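MRG701 (Oryza sativa, PDB 5IN1) probably reads methylated histone tails through its chromodomain, a module of the MRG family of chromatin proteins involved in transcription. Local coordinates at residues 47-51 with 52-56. Residues are numbered along the deposited sequence; the frame is centred on the assembly and turned at random.
Sequences EWVTN and DRLLK
Val49 packs in two directions: CG2 meets Leu54 CD2 at 3.9 Å, while CG1 lies over one face of the Arg53 guanidinium, offset toward its rim. This is the tight side, where Leu54 also reaches Tyr34 and Val9 of the sheet. Bends at chi2 and chi3 (-83° and -62°) fold the arginine back along the strand it has just left, and Arg53 NH2 reaches Glu47 OE1 at 2.9 Å in a salt bridge. With the carboxylate and guanidinium planes 77° apart, the arginine edge comes in from above the carboxylate; Tyr38 OH holds the same OE1, and Tyr12 O accepts a bond from Arg53 NE. A leucine in place of Arg53 would probably leave the Glu47 carboxylate without its counter-charge and the Tyr12 carbonyl without its side-chain donor. The other side is wetter. Thr50 OG1 donates to the syn lone pair of Asp52 OD1 at 2.6 Å, and one water binds Asp52 OD2 while giving Thr50 OG1 a weak bond. Backbone bonds from Arg53 N to Thr50 O (3.0 Å) and Leu54 N to Asn51 O (3.0 Å) close the turn. A short 3-10 turn joining the last two strands is characteristic of the SH3-like barrel of chromodomains in this family.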
# COMPACT_ATOMS: atom_id res chain seq x y z
N GLU A 47 -7.55 -12.12 12.60
CA GLU A 47 -6.11 -11.96 12.75
C GLU A 47 -5.50 -11.24 11.56
O GLU A 47 -6.08 -11.18 10.48
CB GLU A 47 -5.43 -13.32 12.91
CG GLU A 47 -5.57 -14.20 11.68
CD GLU A 47 -4.89 -15.55 11.84
OE1 GLU A 47 -5.21 -16.46 11.05
OE2 GLU A 47 -4.07 -15.70 12.76
N TRP A 48 -4.31 -10.68 11.78
CA TRP A 48 -3.51 -10.13 10.71
C TRP A 48 -2.79 -11.22 9.96
O TRP A 48 -2.15 -12.08 10.57
CB TRP A 48 -2.44 -9.16 11.24
CG TRP A 48 -2.93 -7.88 11.79
CD1 TRP A 48 -2.96 -7.51 13.11
CD2 TRP A 48 -3.43 -6.76 11.05
NE1 TRP A 48 -3.47 -6.25 13.23
CE2 TRP A 48 -3.76 -5.76 11.98
CE3 TRP A 48 -3.63 -6.51 9.68
CZ2 TRP A 48 -4.29 -4.53 11.59
CZ3 TRP A 48 -4.16 -5.29 9.30
CH2 TRP A 48 -4.48 -4.31 10.25
N VAL A 49 -2.89 -11.20 8.63
CA VAL A 49 -2.12 -12.11 7.81
C VAL A 49 -1.45 -11.38 6.65
O VAL A 49 -1.90 -10.31 6.22
CB VAL A 49 -3.01 -13.24 7.24
CG1 VAL A 49 -3.68 -14.03 8.37
CG2 VAL A 49 -4.04 -12.67 6.29
N THR A 50 -0.40 -11.99 6.12
CA THR A 50 0.24 -11.44 4.94
C THR A 50 -0.20 -12.19 3.68
O THR A 50 -1.00 -13.14 3.75
CB THR A 50 1.77 -11.44 5.11
OG1 THR A 50 2.16 -12.67 5.72
CG2 THR A 50 2.16 -10.29 6.03
N ASN A 51 0.28 -11.73 2.53
CA ASN A 51 -0.21 -12.18 1.25
C ASN A 51 -0.12 -13.69 1.02
O ASN A 51 -0.97 -14.29 0.36
CB ASN A 51 0.55 -11.43 0.15
CG ASN A 51 0.08 -11.79 -1.22
OD1 ASN A 51 -1.02 -11.44 -1.61
ND2 ASN A 51 0.93 -12.49 -1.98
N ASP A 52 0.92 -14.29 1.58
CA ASP A 52 1.15 -15.72 1.42
C ASP A 52 0.04 -16.59 2.02
O ASP A 52 -0.07 -17.76 1.66
CB ASP A 52 2.47 -16.07 2.09
CG ASP A 52 2.53 -15.56 3.49
OD1 ASP A 52 2.57 -14.32 3.69
OD2 ASP A 52 2.50 -16.39 4.42
N ARG A 53 -0.78 -16.01 2.91
CA ARG A 53 -1.89 -16.75 3.51
C ARG A 53 -3.19 -16.68 2.72
O ARG A 53 -4.14 -17.39 3.06
CB ARG A 53 -2.14 -16.23 4.93
CG ARG A 53 -1.04 -16.60 5.93
CD ARG A 53 -1.25 -18.04 6.50
NE ARG A 53 -2.50 -18.21 7.23
CZ ARG A 53 -2.69 -17.84 8.50
NH1 ARG A 53 -1.72 -17.27 9.19
NH2 ARG A 53 -3.87 -18.03 9.08
N LEU A 54 -3.23 -15.83 1.69
CA LEU A 54 -4.46 -15.49 1.00
C LEU A 54 -4.42 -15.81 -0.49
O LEU A 54 -3.35 -15.81 -1.13
CB LEU A 54 -4.78 -14.00 1.16
CG LEU A 54 -4.92 -13.48 2.60
CD1 LEU A 54 -5.26 -11.99 2.58
CD2 LEU A 54 -5.96 -14.29 3.37
N LEU A 55 -5.60 -16.02 -1.05
CA LEU A 55 -5.78 -16.17 -2.49
C LEU A 55 -7.00 -15.37 -2.92
O LEU A 55 -8.03 -15.36 -2.22
CB LEU A 55 -5.96 -17.65 -2.87
CG LEU A 55 -4.73 -18.56 -2.75
CD1 LEU A 55 -5.15 -20.00 -2.94
CD2 LEU A 55 -3.69 -18.16 -3.81
N LYS A 56 -6.92 -14.71 -4.06
CA LYS A 56 -8.07 -14.01 -4.63
C LYS A 56 -9.21 -15.00 -4.85
O LYS A 56 -8.97 -16.16 -5.18
CB LYS A 56 -7.68 -13.34 -5.95
CG LYS A 56 -8.71 -12.37 -6.47
CD LYS A 56 -8.19 -11.57 -7.64
CE LYS A 56 -9.27 -10.62 -8.16
NZ LYS A 56 -8.71 -9.73 -9.21
O HOH W 1 2.48 -15.66 7.14
O HOH W 2 -2.42 -13.83 -2.77